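Local atomic coordinates of aminotransferase, class III (Deinococcus radiodurans, PDB entry 3I4J), a protein that probably catalyses amino-group transfer with pyridoxal phosphate as cofactor, as a class III aminotransferase. Residues G260-G272 with P300-I312. The protein carries 1 engineered substitution. Numbering follows the deposited sequence.
Sequences GKGLAAGYAPLAG and PVSVAAGLSVLDI
Val-309 fits its two methyls against the turn 264-267. Val-309 CG2 lies 3.5 Å from Ala-264 O and touches the Tyr-267 ring obliquely. Val-309 CG1, anti to the backbone N (chi1 167°), meets Ala-265 CB at 3.9 Å. One helical turn back, Ala-305 CB packs on Ala-268 CB at 3.6 Å. In Leu-270, CG is anti to the backbone N (chi1 -178°), and CD2 lies over the helix backbone, 3.8 Å from Gly-306 CA. Gly-306, without a side chain, leaves room for this methyl. Ala-264 CA also nears Gly-306 CA. Ser-302 CA touches Ala-268 CB at 3.7 Å.

No direct hydrogen bond crosses the contact. One water bridges it, donating to Leu-263 O (2.6 Å) and Gly-306 O (2.8 Å). Within the loop, the hydrogen bond from Tyr-267 N to Ala-264 O closes a type I' turn.

The loop joins strands 256-259 and 271-275, antiparallel neighbours in the seven-stranded sheet of the fold type I large domain. Tyr-267 OH hydrogen-bonds to Gly-44 O and Arg-47 N. At the subunit interface, Ser-302 packs on Pro-269 of the second subunit, whose Tyr-296 OH hydrogen-bonds to Gly-266 N. Helix 300-315 covers this loop and itself packs on helices 48-60 and 72-84.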
loop_
_atom_site.group_PDB
_atom_site.type_symbol
_atom_site.label_atom_id
_atom_site.label_comp_id
_atom_site.label_asym_id
_atom_site.label_seq_id
_atom_site.Cartn_x
_atom_site.Cartn_y
_atom_site.Cartn_z
ATOM N N GLY C 260 -2.039 -4.481 10.870
ATOM C CA GLY C 260 -2.289 -3.389 9.944
ATOM C C GLY C 260 -3.009 -2.236 10.617
ATOM O O GLY C 260 -3.120 -2.206 11.842
ATOM N N LYS C 261 -3.501 -1.292 9.819
ATOM C CA LYS C 261 -4.230 -0.130 10.330
ATOM C C LYS C 261 -3.640 0.530 11.572
ATOM O O LYS C 261 -2.951 1.548 11.483
ATOM C CB LYS C 261 -5.692 -0.499 10.618
ATOM C CG LYS C 261 -6.521 -0.759 9.378
ATOM C CD LYS C 261 -8.003 -0.838 9.710
ATOM C CE LYS C 261 -8.831 -1.011 8.448
ATOM N NZ LYS C 261 -10.290 -0.893 8.712
ATOM N N GLY C 262 -3.925 -0.045 12.736
ATOM C CA GLY C 262 -3.436 0.522 13.977
ATOM C C GLY C 262 -1.949 0.402 14.249
ATOM O O GLY C 262 -1.462 0.965 15.229
ATOM N N LEU C 263 -1.224 -0.320 13.397
ATOM C CA LEU C 263 0.209 -0.504 13.592
ATOM C C LEU C 263 0.922 0.847 13.691
ATOM O O LEU C 263 1.697 1.075 14.622
ATOM C CB LEU C 263 0.794 -1.350 12.453
ATOM C CG LEU C 263 2.093 -2.104 12.748
ATOM C CD1 LEU C 263 1.935 -2.919 14.029
ATOM C CD2 LEU C 263 2.442 -3.023 11.581
ATOM N N ALA C 264 0.672 1.735 12.732
ATOM C CA ALA C 264 1.261 3.073 12.763
ATOM C C ALA C 264 0.169 4.095 13.112
ATOM O O ALA C 264 0.368 5.305 13.006
ATOM C CB ALA C 264 1.910 3.414 11.415
ATOM N N ALA C 265 -0.993 3.578 13.510
ATOM C CA ALA C 265 -2.138 4.389 13.937
ATOM C C ALA C 265 -2.483 5.636 13.118
ATOM O O ALA C 265 -2.790 6.688 13.684
ATOM C CB ALA C 265 -1.953 4.780 15.407
ATOM N N GLY C 266 -2.432 5.518 11.796
ATOM C CA GLY C 266 -2.770 6.637 10.934
ATOM C C GLY C 266 -1.643 7.595 10.598
ATOM O O GLY C 266 -1.842 8.526 9.818
ATOM N N TYR C 267 -0.462 7.383 11.173
ATOM C CA TYR C 267 0.674 8.266 10.920
ATOM C C TYR C 267 1.481 7.888 9.683
ATOM O O TYR C 267 2.194 8.717 9.120
ATOM C CB TYR C 267 1.564 8.321 12.172
ATOM C CG TYR C 267 0.885 9.128 13.256
ATOM C CD1 TYR C 267 0.983 10.521 13.269
ATOM C CD2 TYR C 267 0.016 8.523 14.166
ATOM C CE1 TYR C 267 0.229 11.292 14.140
ATOM C CE2 TYR C 267 -0.751 9.290 15.049
ATOM C CZ TYR C 267 -0.641 10.677 15.022
ATOM O OH TYR C 267 -1.431 11.463 15.835
ATOM N N ALA C 268 1.348 6.641 9.251
ATOM C CA ALA C 268 2.054 6.171 8.073
ATOM C C ALA C 268 1.423 4.878 7.580
ATOM O O ALA C 268 0.826 4.135 8.362
ATOM C CB ALA C 268 3.539 5.948 8.395
ATOM N N PRO C 269 1.527 4.599 6.271
ATOM C CA PRO C 269 0.946 3.362 5.736
ATOM C C PRO C 269 1.876 2.211 6.112
ATOM O O PRO C 269 2.890 1.977 5.448
ATOM C CB PRO C 269 0.920 3.607 4.225
ATOM C CG PRO C 269 0.976 5.117 4.107
ATOM C CD PRO C 269 1.947 5.491 5.178
ATOM N N LEU C 270 1.529 1.510 7.183
ATOM C CA LEU C 270 2.329 0.402 7.678
ATOM C C LEU C 270 1.434 -0.763 8.108
ATOM O O LEU C 270 0.376 -0.567 8.715
ATOM C CB LEU C 270 3.165 0.874 8.874
ATOM C CG LEU C 270 4.115 -0.145 9.510
ATOM C CD1 LEU C 270 5.252 -0.436 8.558
ATOM C CD2 LEU C 270 4.660 0.408 10.819
ATOM N N ALA C 271 1.879 -1.968 7.775
ATOM C CA ALA C 271 1.182 -3.208 8.100
ATOM C C ALA C 271 2.238 -4.303 8.046
ATOM O O ALA C 271 3.410 -4.032 7.785
ATOM C CB ALA C 271 0.084 -3.486 7.072
ATOM N N GLY C 272 1.833 -5.542 8.280
ATOM C CA GLY C 272 2.806 -6.612 8.229
ATOM C C GLY C 272 2.323 -7.849 8.938
ATOM O O GLY C 272 1.164 -7.934 9.335
ATOM N N PRO C 300 11.707 2.947 5.821
ATOM C CA PRO C 300 12.214 3.537 7.065
ATOM C C PRO C 300 11.361 4.592 7.764
ATOM O O PRO C 300 11.169 4.523 8.973
ATOM C CB PRO C 300 13.586 4.077 6.658
ATOM C CG PRO C 300 14.042 3.034 5.683
ATOM C CD PRO C 300 12.792 2.829 4.829
ATOM N N VAL C 301 10.857 5.576 7.030
ATOM C CA VAL C 301 10.065 6.606 7.684
ATOM C C VAL C 301 8.779 6.030 8.256
ATOM O O VAL C 301 8.359 6.402 9.351
ATOM C CB VAL C 301 9.716 7.762 6.724
ATOM C CG1 VAL C 301 9.036 8.879 7.496
ATOM C CG2 VAL C 301 10.981 8.285 6.061
ATOM N N SER C 302 8.155 5.121 7.513
ATOM C CA SER C 302 6.914 4.508 7.973
ATOM C C SER C 302 7.180 3.609 9.176
ATOM O O SER C 302 6.376 3.548 10.100
ATOM C CB SER C 302 6.268 3.715 6.840
ATOM O OG SER C 302 5.839 4.595 5.811
ATOM N N VAL C 303 8.312 2.918 9.156
ATOM C CA VAL C 303 8.682 2.044 10.265
ATOM C C VAL C 303 8.955 2.901 11.502
ATOM O O VAL C 303 8.560 2.544 12.613
ATOM C CB VAL C 303 9.920 1.196 9.898
ATOM C CG1 VAL C 303 10.429 0.425 11.117
ATOM C CG2 VAL C 303 9.549 0.216 8.788
ATOM N N ALA C 304 9.619 4.037 11.309
ATOM C CA ALA C 304 9.903 4.943 12.418
ATOM C C ALA C 304 8.585 5.406 13.045
ATOM O O ALA C 304 8.496 5.590 14.255
ATOM C CB ALA C 304 10.707 6.151 11.921
ATOM N N ALA C 305 7.563 5.603 12.213
ATOM C CA ALA C 305 6.260 6.025 12.710
ATOM C C ALA C 305 5.691 4.917 13.589
ATOM O O ALA C 305 5.146 5.185 14.663
ATOM C CB ALA C 305 5.318 6.316 11.545
ATOM N N GLY C 306 5.820 3.677 13.122
ATOM C CA GLY C 306 5.334 2.541 13.885
ATOM C C GLY C 306 6.038 2.450 15.226
ATOM O O GLY C 306 5.398 2.235 16.256
ATOM N N LEU C 307 7.356 2.624 15.219
ATOM C CA LEU C 307 8.139 2.562 16.454
ATOM C C LEU C 307 7.723 3.647 17.448
ATOM O O LEU C 307 7.608 3.391 18.648
ATOM C CB LEU C 307 9.633 2.690 16.132
ATOM C CG LEU C 307 10.618 2.613 17.308
ATOM C CD1 LEU C 307 10.481 1.268 18.014
ATOM C CD2 LEU C 307 12.035 2.798 16.790
ATOM N N SER C 308 7.501 4.863 16.954
ATOM C CA SER C 308 7.096 5.968 17.818
ATOM C C SER C 308 5.709 5.693 18.394
ATOM O O SER C 308 5.441 5.962 19.567
ATOM C CB SER C 308 7.094 7.284 17.033
ATOM O OG SER C 308 6.682 8.369 17.852
ATOM N N VAL C 309 4.823 5.157 17.564
ATOM C CA VAL C 309 3.473 4.834 18.008
ATOM C C VAL C 309 3.545 3.755 19.090
ATOM O O VAL C 309 2.832 3.820 20.086
ATOM C CB VAL C 309 2.601 4.334 16.828
ATOM C CG1 VAL C 309 1.308 3.707 17.348
ATOM C CG2 VAL C 309 2.272 5.508 15.901
ATOM N N LEU C 310 4.420 2.773 18.897
ATOM C CA LEU C 310 4.577 1.708 19.880
ATOM C C LEU C 310 5.066 2.272 21.218
ATOM O O LEU C 310 4.589 1.860 22.279
ATOM C CB LEU C 310 5.547 0.645 19.363
ATOM C CG LEU C 310 5.790 -0.558 20.281
ATOM C CD1 LEU C 310 4.470 -1.265 20.594
ATOM C CD2 LEU C 310 6.770 -1.511 19.614
ATOM N N ASP C 311 6.011 3.212 21.174
ATOM C CA ASP C 311 6.521 3.827 22.403
ATOM C C ASP C 311 5.367 4.417 23.208
ATOM O O ASP C 311 5.308 4.280 24.431
ATOM C CB ASP C 311 7.510 4.965 22.100
ATOM C CG ASP C 311 8.836 4.478 21.547
ATOM O OD1 ASP C 311 9.286 3.379 21.920
ATOM O OD2 ASP C 311 9.446 5.216 20.748
ATOM N N ILE C 312 4.459 5.086 22.505
ATOM C CA ILE C 312 3.301 5.721 23.117
ATOM C C ILE C 312 2.303 4.700 23.666
ATOM O O ILE C 312 1.807 4.842 24.789
ATOM C CB ILE C 312 2.606 6.635 22.090
ATOM C CG1 ILE C 312 3.550 7.784 21.721
ATOM C CG2 ILE C 312 1.291 7.162 22.645
ATOM C CD1 ILE C 312 3.065 8.646 20.568
HETATM O O HOH W 1 3.583 0.085 16.133
#